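Local coordinates for TsrD (Streptomyces laurentii, PDB 5X7L), which is a small SnoaL-like protein of the NTF2 clan, built on a curved antiparallel sheet packed against helices, at residues S59-D69 against R81-I92; S103-L111 against Q119-L127. All blocks are in the same frame, centred on the assembly; numbering follows the deposited sequence.

Overall arrangement
Both contacts lie in the one four-stranded antiparallel sheet of this chain, whose strands 61-74, 77-88, 101-113 and 116-124 stand side by side in chain order. Contact 1 (59-69 with 81-92) pairs the first two strands and closes before contact 2 (103-111 with 119-127) pairs the last two. Their centres are about 13 Å apart. Phe84 N lies 2.8 Å from Val104 O and Met82 N 2.9 Å from Leu106 O, both probably hydrogen bonds, so strands 77-88 and 101-113 join the two hairpins into one continuous sheet. Helix 6-22 packs on the leucine side of contact 1, whereas contact 2 carries most of the contact with the second subunit.

Contact 1 of 2, residues S59-D69 against R81-I92; sequences STVEDLSLTLD and RMTFSGRQVGPI
The first beta hairpin of the SnoaL-like fold, strands 61-74 and 77-88, is held here in antiparallel register with a beta bulge between Glu62 and Ser65. Gly86 sits opposite the bulge: Val61 CG1 and Glu62 O leave no room for a side chain, and its backbone angles are ones glycine takes readily. Just before the strand, Thr60 O accepts two N-H groups from the same face of its carbonyl plane, Val89 N at 2.9 Å and the more bent Gly90 N.

On the apolar face, Leu64 CD1 meets the edge of the Phe84 ring in its plane, 3.7 Å from CE1. Leu66 CD1 reaches Phe84 CB at 4.0 Å, while CD2 turns to the selenium (SE) of Met82, modelled as selenomethionine. The branched leucines suit packing under helix 6-22; Phe84 also meets Trp57.

Ser65, Thr67, Thr83 and Ser85 make the other face polar. Toward the hairpin turn, Thr83 OG1 donates to the syn lone pair of Asp69 OD2 at 2.7 Å, and Asp69 CB lies over one guanidinium face of Arg81. The OD2-NH1 salt bridge is long (4.0 Å), with no N-H aimed at the oxygen; water 4 links the two groups, so the carboxylate's directed bonds come from threonine and water.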
loop_
_atom_site.group_PDB
_atom_site.type_symbol
_atom_site.label_atom_id
_atom_site.label_comp_id
_atom_site.label_asym_id
_atom_site.label_seq_id
_atom_site.Cartn_x
_atom_site.Cartn_y
_atom_site.Cartn_z
ATOM N N SER B 59 -13.459 16.600 11.207
ATOM C CA SER B 59 -13.250 17.315 12.463
ATOM C C SER B 59 -11.778 17.428 12.873
ATOM O O SER B 59 -11.422 18.329 13.632
ATOM C CB SER B 59 -14.043 16.642 13.587
ATOM O OG SER B 59 -13.551 15.342 13.856
ATOM N N THR B 60 -10.929 16.529 12.379
ATOM C CA THR B 60 -9.531 16.484 12.824
ATOM C C THR B 60 -8.523 16.998 11.791
ATOM O O THR B 60 -7.345 17.169 12.111
ATOM C CB THR B 60 -9.129 15.056 13.233
ATOM O OG1 THR B 60 -9.265 14.178 12.109
ATOM C CG2 THR B 60 -10.003 14.561 14.381
ATOM N N VAL B 61 -8.984 17.233 10.566
ATOM C CA VAL B 61 -8.126 17.722 9.493
ATOM C C VAL B 61 -8.759 18.946 8.841
ATOM O O VAL B 61 -9.934 18.927 8.480
ATOM C CB VAL B 61 -7.886 16.641 8.422
ATOM C CG1 VAL B 61 -7.049 17.190 7.269
ATOM C CG2 VAL B 61 -7.206 15.429 9.038
ATOM N N GLU B 62 -7.978 20.012 8.712
ATOM C CA GLU B 62 -8.382 21.175 7.928
ATOM C C GLU B 62 -7.717 21.114 6.558
ATOM O O GLU B 62 -6.638 20.542 6.414
ATOM C CB GLU B 62 -8.022 22.470 8.654
ATOM C CG GLU B 62 -8.953 22.754 9.826
ATOM C CD GLU B 62 -8.565 23.976 10.640
ATOM O OE1 GLU B 62 -7.547 24.626 10.323
ATOM O OE2 GLU B 62 -9.283 24.285 11.613
ATOM N N ASP B 63 -8.367 21.707 5.557
ATOM C CA ASP B 63 -7.860 21.705 4.183
ATOM C C ASP B 63 -7.568 20.285 3.699
ATOM O O ASP B 63 -6.562 20.034 3.040
ATOM C CB ASP B 63 -6.602 22.578 4.066
ATOM C CG ASP B 63 -6.161 22.781 2.627
ATOM O OD1 ASP B 63 -7.037 22.933 1.749
ATOM O OD2 ASP B 63 -4.941 22.770 2.368
ATOM N N LEU B 64 -8.456 19.357 4.034
ATOM C CA LEU B 64 -8.281 17.968 3.644
ATOM C C LEU B 64 -8.279 17.848 2.126
ATOM O O LEU B 64 -9.133 18.423 1.445
ATOM C CB LEU B 64 -9.388 17.099 4.243
ATOM C CG LEU B 64 -9.239 15.581 4.081
ATOM C CD1 LEU B 64 -9.924 14.867 5.232
ATOM C CD2 LEU B 64 -9.795 15.089 2.749
ATOM N N SER B 65 -7.312 17.104 1.600
ATOM C CA SER B 65 -7.288 16.777 0.183
ATOM C C SER B 65 -6.965 15.305 -0.013
ATOM O O SER B 65 -5.989 14.792 0.538
ATOM C CB SER B 65 -6.267 17.638 -0.563
ATOM O OG SER B 65 -6.220 17.290 -1.937
ATOM N N LEU B 66 -7.796 14.637 -0.803
ATOM C CA LEU B 66 -7.572 13.250 -1.181
ATOM C C LEU B 66 -7.615 13.184 -2.694
ATOM O O LEU B 66 -8.638 13.509 -3.305
ATOM C CB LEU B 66 -8.636 12.334 -0.570
ATOM C CG LEU B 66 -8.442 10.829 -0.789
ATOM C CD1 LEU B 66 -7.184 10.338 -0.087
ATOM C CD2 LEU B 66 -9.666 10.059 -0.313
ATOM N N THR B 67 -6.499 12.795 -3.299
ATOM C CA THR B 67 -6.402 12.768 -4.751
ATOM C C THR B 67 -5.969 11.397 -5.246
ATOM O O THR B 67 -5.284 10.648 -4.544
ATOM C CB THR B 67 -5.439 13.849 -5.271
ATOM O OG1 THR B 67 -4.163 13.691 -4.647
ATOM C CG2 THR B 67 -5.987 15.242 -4.968
ATOM N N LEU B 68 -6.404 11.079 -6.459
ATOM C CA LEU B 68 -6.165 9.784 -7.069
ATOM C C LEU B 68 -4.941 9.833 -7.978
ATOM O O LEU B 68 -4.933 10.540 -8.986
ATOM C CB LEU B 68 -7.399 9.353 -7.858
ATOM C CG LEU B 68 -7.381 7.950 -8.459
ATOM C CD1 LEU B 68 -7.259 6.882 -7.387
ATOM C CD2 LEU B 68 -8.644 7.746 -9.275
ATOM N N ASP B 69 -3.908 9.087 -7.605
ATOM C CA ASP B 69 -2.666 9.030 -8.373
ATOM C C ASP B 69 -2.701 7.956 -9.449
ATOM O O ASP B 69 -2.120 8.125 -10.518
ATOM C CB ASP B 69 -1.482 8.774 -7.444
ATOM C CG ASP B 69 -1.284 9.885 -6.442
ATOM O OD1 ASP B 69 -1.150 11.051 -6.866
ATOM O OD2 ASP B 69 -1.267 9.592 -5.228
ATOM N N ARG B 81 -4.333 4.127 -5.805
ATOM C CA ARG B 81 -3.193 4.763 -5.160
ATOM C C ARG B 81 -3.527 6.239 -5.010
ATOM O O ARG B 81 -3.884 6.898 -5.989
ATOM C CB ARG B 81 -1.912 4.583 -5.976
ATOM C CG ARG B 81 -0.701 5.233 -5.324
ATOM C CD ARG B 81 0.613 4.780 -5.921
ATOM N NE ARG B 81 0.789 5.186 -7.313
ATOM C CZ ARG B 81 1.254 6.370 -7.708
ATOM N NH1 ARG B 81 1.576 7.305 -6.818
ATOM N NH2 ARG B 81 1.395 6.626 -9.005
HETATM N N MSE B 82 -3.418 6.755 -3.787
HETATM C CA MSE B 82 -3.892 8.098 -3.470
HETATM C C MSE B 82 -2.892 8.862 -2.631
HETATM O O MSE B 82 -1.975 8.282 -2.038
HETATM C CB MSE B 82 -5.235 8.015 -2.736
HETATM C CG MSE B 82 -6.342 7.466 -3.629
HETATM SE SE MSE B 82 -8.007 7.122 -2.673
HETATM C CE MSE B 82 -7.479 5.448 -1.832
ATOM N N THR B 83 -3.078 10.180 -2.602
ATOM C CA THR B 83 -2.319 11.081 -1.747
ATOM C C THR B 83 -3.302 11.796 -0.824
ATOM O O THR B 83 -4.318 12.325 -1.278
ATOM C CB THR B 83 -1.519 12.103 -2.576
ATOM O OG1 THR B 83 -0.557 11.409 -3.375
ATOM C CG2 THR B 83 -0.787 13.082 -1.670
ATOM N N PHE B 84 -2.981 11.809 0.466
ATOM C CA PHE B 84 -3.848 12.331 1.517
ATOM C C PHE B 84 -3.094 13.434 2.247
ATOM O O PHE B 84 -2.009 13.193 2.785
ATOM C CB PHE B 84 -4.214 11.183 2.460
ATOM C CG PHE B 84 -5.063 11.575 3.636
ATOM C CD1 PHE B 84 -6.256 12.260 3.464
ATOM C CD2 PHE B 84 -4.696 11.190 4.919
ATOM C CE1 PHE B 84 -7.044 12.586 4.556
ATOM C CE2 PHE B 84 -5.480 11.511 6.012
ATOM C CZ PHE B 84 -6.654 12.212 5.831
ATOM N N SER B 85 -3.646 14.644 2.245
ATOM C CA SER B 85 -2.955 15.786 2.836
ATOM C C SER B 85 -3.925 16.703 3.563
ATOM O O SER B 85 -5.141 16.616 3.385
ATOM C CB SER B 85 -2.194 16.576 1.765
ATOM O OG SER B 85 -3.083 17.158 0.830
ATOM N N GLY B 86 -3.367 17.597 4.369
ATOM C CA GLY B 86 -4.160 18.547 5.132
ATOM C C GLY B 86 -3.364 19.111 6.283
ATOM O O GLY B 86 -2.139 18.984 6.320
ATOM N N ARG B 87 -4.067 19.740 7.216
ATOM C CA ARG B 87 -3.463 20.239 8.442
ATOM C C ARG B 87 -4.134 19.559 9.624
ATOM O O ARG B 87 -5.359 19.569 9.735
ATOM C CB ARG B 87 -3.601 21.758 8.568
ATOM C CG ARG B 87 -2.832 22.312 9.759
ATOM C CD ARG B 87 -2.911 23.824 9.857
ATOM N NE ARG B 87 -2.279 24.499 8.726
ATOM C CZ ARG B 87 -0.971 24.711 8.593
ATOM N NH1 ARG B 87 -0.113 24.292 9.520
ATOM N NH2 ARG B 87 -0.518 25.351 7.519
ATOM N N GLN B 88 -3.329 18.972 10.504
ATOM C CA GLN B 88 -3.866 18.277 11.667
ATOM C C GLN B 88 -4.327 19.256 12.740
ATOM O O GLN B 88 -3.518 20.013 13.275
ATOM C CB GLN B 88 -2.830 17.336 12.276
ATOM C CG GLN B 88 -3.372 16.639 13.516
ATOM C CD GLN B 88 -2.332 15.850 14.283
ATOM O OE1 GLN B 88 -1.143 16.183 14.273
ATOM N NE2 GLN B 88 -2.781 14.809 14.981
ATOM N N VAL B 89 -5.615 19.219 13.074
ATOM C CA VAL B 89 -6.154 20.061 14.147
ATOM C C VAL B 89 -6.838 19.256 15.261
ATOM O O VAL B 89 -7.297 19.829 16.246
ATOM C CB VAL B 89 -7.134 21.122 13.594
ATOM C CG1 VAL B 89 -6.411 22.045 12.617
ATOM C CG2 VAL B 89 -8.349 20.468 12.942
ATOM N N GLY B 90 -6.901 17.937 15.099
ATOM C CA GLY B 90 -7.412 17.045 16.135
ATOM C C GLY B 90 -6.565 15.788 16.174
ATOM O O GLY B 90 -5.701 15.604 15.319
ATOM N N PRO B 91 -6.795 14.911 17.168
ATOM C CA PRO B 91 -6.008 13.680 17.259
ATOM C C PRO B 91 -6.185 12.796 16.031
ATOM O O PRO B 91 -7.305 12.633 15.545
ATOM C CB PRO B 91 -6.573 12.986 18.505
ATOM C CG PRO B 91 -7.234 14.071 19.285
ATOM C CD PRO B 91 -7.772 15.024 18.263
ATOM N N ILE B 92 -5.082 12.250 15.531
ATOM C CA ILE B 92 -5.109 11.343 14.390
ATOM C C ILE B 92 -4.352 10.073 14.747
ATOM O O ILE B 92 -3.139 10.114 14.949
ATOM C CB ILE B 92 -4.472 11.974 13.134
ATOM C CG1 ILE B 92 -5.298 13.170 12.651
ATOM C CG2 ILE B 92 -4.338 10.930 12.026
ATOM C CD1 ILE B 92 -4.646 13.958 11.534
HETATM O O HOH W 1 -8.577 11.558 12.966
HETATM O O HOH W 2 -4.290 19.626 1.595
HETATM O O HOH W 3 -3.831 15.241 -1.513
HETATM O O HOH W 4 0.853 7.893 -4.043
#

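Contact 2 of 2, residues S103-L111 against Q119-L127; sequences SVGLIDIFL and QHWDEMDLL. With IPA (isopropyl alcohol), chain G.
His120 and Asp108 meet the same isopropyl alcohol from neighbouring strands. From CB of His120, which lies 3.4 Å from Ile109 O and 3.8 Å from Phe110 CD1, the side chain rises with CG between the backbone N and carbonyl carbon (chi1 72°). This lays the imidazole under the alcohol: IPA C1 sits over the ring centre, 3.5 Å above its plane. ND1 is hydrogen-bonded to Tyr36 OH, and IPA C3 lies above the ring near NE2, 3.5 Å from it. A flat ring suits the place, giving the methyl groups a face while ND1 is held by the tyrosine.

The two strands form the second hairpin of the NTF2-like sheet, in which His120, Asp108 and Asp122 share the face with Phe110. Asp108 OD2 accepts the alcohol's O2-H at 2.6 Å. Asp108 OD1 approaches Asp122 CB and lies 4.4 Å from Asp122 OD2; water 6 donates to both oxygens, which probably eases the closeness of two carboxylates whose planes stand 87° apart.

On the other face, the six-membered side of the Trp121 indole reaches two aliphatic chains, CE3 meeting Ile109 CG2 at 4.0 Å and CZ3 meeting Leu111 CB at 3.9 Å; Arg81 of the second subunit adds a cation-pi contact.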
loop_
_atom_site.group_PDB
_atom_site.type_symbol
_atom_site.label_atom_id
_atom_site.label_comp_id
_atom_site.label_asym_id
_atom_site.label_seq_id
_atom_site.Cartn_x
_atom_site.Cartn_y
_atom_site.Cartn_z
ATOM N N SER B 103 1.335 15.231 4.281
ATOM C CA SER B 103 0.967 14.662 2.996
ATOM C C SER B 103 1.563 13.269 2.945
ATOM O O SER B 103 2.784 13.116 3.035
ATOM C CB SER B 103 1.483 15.515 1.838
ATOM O OG SER B 103 1.081 14.949 0.600
ATOM N N VAL B 104 0.704 12.259 2.834
ATOM C CA VAL B 104 1.157 10.870 2.809
ATOM C C VAL B 104 0.461 10.078 1.718
ATOM O O VAL B 104 -0.660 10.390 1.311
ATOM C CB VAL B 104 0.933 10.155 4.163
ATOM C CG1 VAL B 104 1.817 10.767 5.236
ATOM C CG2 VAL B 104 -0.534 10.190 4.573
ATOM N N GLY B 105 1.135 9.030 1.266
ATOM C CA GLY B 105 0.570 8.135 0.279
ATOM C C GLY B 105 -0.153 6.967 0.919
ATOM O O GLY B 105 0.131 6.569 2.056
ATOM N N LEU B 106 -1.102 6.416 0.174
ATOM C CA LEU B 106 -1.791 5.202 0.579
ATOM C C LEU B 106 -2.190 4.436 -0.669
ATOM O O LEU B 106 -2.276 5.007 -1.763
ATOM C CB LEU B 106 -3.017 5.528 1.442
ATOM C CG LEU B 106 -4.119 6.362 0.771
ATOM C CD1 LEU B 106 -5.508 5.967 1.261
ATOM C CD2 LEU B 106 -3.895 7.861 0.920
ATOM N N ILE B 107 -2.403 3.138 -0.500
ATOM C CA ILE B 107 -2.970 2.307 -1.551
ATOM C C ILE B 107 -4.097 1.490 -0.936
ATOM O O ILE B 107 -3.887 0.789 0.055
ATOM C CB ILE B 107 -1.926 1.372 -2.193
ATOM C CG1 ILE B 107 -0.765 2.182 -2.778
ATOM C CG2 ILE B 107 -2.590 0.512 -3.263
ATOM C CD1 ILE B 107 0.409 1.342 -3.241
ATOM N N ASP B 108 -5.290 1.601 -1.522
ATOM C CA ASP B 108 -6.454 0.808 -1.126
ATOM C C ASP B 108 -6.791 -0.190 -2.219
ATOM O O ASP B 108 -6.856 0.175 -3.394
ATOM C CB ASP B 108 -7.690 1.690 -0.916
ATOM C CG ASP B 108 -7.606 2.566 0.318
ATOM O OD1 ASP B 108 -6.626 2.480 1.084
ATOM O OD2 ASP B 108 -8.549 3.356 0.518
ATOM N N ILE B 109 -7.024 -1.438 -1.823
ATOM C CA ILE B 109 -7.576 -2.446 -2.716
ATOM C C ILE B 109 -9.004 -2.710 -2.270
ATOM O O ILE B 109 -9.229 -3.114 -1.133
ATOM C CB ILE B 109 -6.766 -3.753 -2.684
ATOM C CG1 ILE B 109 -5.310 -3.480 -3.071
ATOM C CG2 ILE B 109 -7.399 -4.789 -3.606
ATOM C CD1 ILE B 109 -4.398 -4.677 -2.940
ATOM N N PHE B 110 -9.962 -2.472 -3.162
ATOM C CA PHE B 110 -11.374 -2.690 -2.872
ATOM C C PHE B 110 -11.896 -3.942 -3.557
ATOM O O PHE B 110 -11.570 -4.209 -4.716
ATOM C CB PHE B 110 -12.220 -1.514 -3.354
ATOM C CG PHE B 110 -11.936 -0.218 -2.659
ATOM C CD1 PHE B 110 -12.424 0.024 -1.382
ATOM C CD2 PHE B 110 -11.213 0.780 -3.297
ATOM C CE1 PHE B 110 -12.180 1.232 -0.747
ATOM C CE2 PHE B 110 -10.965 1.989 -2.663
ATOM C CZ PHE B 110 -11.452 2.214 -1.389
ATOM N N LEU B 111 -12.719 -4.690 -2.830
ATOM C CA LEU B 111 -13.510 -5.782 -3.386
ATOM C C LEU B 111 -14.883 -5.246 -3.780
ATOM O O LEU B 111 -15.555 -4.601 -2.976
ATOM C CB LEU B 111 -13.662 -6.902 -2.355
ATOM C CG LEU B 111 -14.519 -8.114 -2.736
ATOM C CD1 LEU B 111 -13.880 -8.899 -3.872
ATOM C CD2 LEU B 111 -14.743 -9.001 -1.517
ATOM N N GLN B 119 -15.464 -4.167 0.817
ATOM C CA GLN B 119 -14.390 -4.501 1.725
ATOM C C GLN B 119 -13.100 -3.914 1.157
ATOM O O GLN B 119 -13.018 -3.681 -0.045
ATOM C CB GLN B 119 -14.341 -6.026 1.852
ATOM C CG GLN B 119 -13.035 -6.640 2.243
ATOM C CD GLN B 119 -13.135 -8.134 2.468
ATOM O OE1 GLN B 119 -14.072 -8.808 2.018
ATOM N NE2 GLN B 119 -12.165 -8.660 3.180
ATOM N N HIS B 120 -12.108 -3.654 2.007
ATOM C CA HIS B 120 -10.811 -3.187 1.522
ATOM C C HIS B 120 -9.648 -3.786 2.293
ATOM O O HIS B 120 -9.804 -4.270 3.414
ATOM C CB HIS B 120 -10.708 -1.656 1.566
ATOM C CG HIS B 120 -10.592 -1.092 2.948
ATOM N ND1 HIS B 120 -11.680 -0.622 3.650
ATOM C CD2 HIS B 120 -9.519 -0.923 3.758
ATOM C CE1 HIS B 120 -11.284 -0.187 4.832
ATOM N NE2 HIS B 120 -9.979 -0.363 4.925
ATOM N N TRP B 121 -8.485 -3.731 1.650
ATOM C CA TRP B 121 -7.186 -3.999 2.251
ATOM C C TRP B 121 -6.332 -2.805 1.868
ATOM O O TRP B 121 -6.367 -2.371 0.720
ATOM C CB TRP B 121 -6.551 -5.269 1.690
ATOM C CG TRP B 121 -7.384 -6.501 1.803
ATOM C CD1 TRP B 121 -7.297 -7.463 2.768
ATOM C CD2 TRP B 121 -8.425 -6.921 0.909
ATOM N NE1 TRP B 121 -8.219 -8.454 2.531
ATOM C CE2 TRP B 121 -8.923 -8.147 1.397
ATOM C CE3 TRP B 121 -8.981 -6.381 -0.259
ATOM C CZ2 TRP B 121 -9.950 -8.843 0.762
ATOM C CZ3 TRP B 121 -10.005 -7.073 -0.889
ATOM C CH2 TRP B 121 -10.476 -8.294 -0.377
ATOM N N ASP B 122 -5.557 -2.268 2.797
ATOM C CA ASP B 122 -4.825 -1.045 2.498
ATOM C C ASP B 122 -3.459 -0.999 3.156
ATOM O O ASP B 122 -3.170 -1.764 4.078
ATOM C CB ASP B 122 -5.640 0.171 2.937
ATOM C CG ASP B 122 -5.748 0.281 4.437
ATOM O OD1 ASP B 122 -6.408 -0.582 5.051
ATOM O OD2 ASP B 122 -5.172 1.230 5.005
ATOM N N GLU B 123 -2.621 -0.102 2.644
ATOM C CA GLU B 123 -1.414 0.332 3.333
ATOM C C GLU B 123 -1.295 1.842 3.170
ATOM O O GLU B 123 -1.543 2.381 2.089
ATOM C CB GLU B 123 -0.160 -0.346 2.780
ATOM C CG GLU B 123 -0.134 -1.864 2.873
ATOM C CD GLU B 123 -0.072 -2.407 4.291
ATOM O OE1 GLU B 123 0.141 -1.641 5.254
ATOM O OE2 GLU B 123 -0.239 -3.631 4.437
HETATM N N MSE B 124 -0.931 2.517 4.255
HETATM C CA MSE B 124 -0.706 3.963 4.264
HETATM C C MSE B 124 0.648 4.207 4.893
HETATM O O MSE B 124 1.084 3.429 5.745
HETATM C CB MSE B 124 -1.819 4.680 5.047
HETATM C CG MSE B 124 -1.534 6.162 5.313
HETATM SE SE MSE B 124 -2.946 7.073 6.329
HETATM C CE MSE B 124 -4.017 7.406 4.752
ATOM N N ASP B 125 1.315 5.283 4.486
ATOM C CA ASP B 125 2.608 5.653 5.065
ATOM C C ASP B 125 2.430 6.261 6.464
ATOM O O ASP B 125 2.611 7.467 6.663
ATOM C CB ASP B 125 3.330 6.627 4.129
ATOM C CG ASP B 125 4.723 7.000 4.608
ATOM O OD1 ASP B 125 5.269 6.312 5.498
ATOM O OD2 ASP B 125 5.269 7.993 4.082
ATOM N N LEU B 126 2.076 5.417 7.431
ATOM C CA LEU B 126 1.846 5.887 8.795
ATOM C C LEU B 126 3.134 6.326 9.479
ATOM O O LEU B 126 3.113 7.232 10.307
ATOM C CB LEU B 126 1.147 4.818 9.637
ATOM C CG LEU B 126 -0.279 4.466 9.208
ATOM C CD1 LEU B 126 -0.892 3.488 10.197
ATOM C CD2 LEU B 126 -1.150 5.704 9.080
ATOM N N LEU B 127 4.257 5.697 9.138
ATOM C CA LEU B 127 5.540 6.136 9.682
ATOM C C LEU B 127 5.816 7.577 9.253
ATOM O O LEU B 127 6.217 8.411 10.066
ATOM C CB LEU B 127 6.679 5.215 9.232
ATOM C CG LEU B 127 8.064 5.561 9.796
ATOM C CD1 LEU B 127 8.092 5.482 11.319
ATOM C CD2 LEU B 127 9.123 4.648 9.198
HETATM C C1 IPA G . -10.867 2.687 2.693
HETATM C C2 IPA G . -10.120 3.709 3.540
HETATM C C3 IPA G . -9.298 3.016 4.620
HETATM O O2 IPA G . -9.247 4.469 2.710
HETATM O O HOH W 5 3.971 9.064 1.948
HETATM O O HOH W 6 -5.332 3.596 3.515
#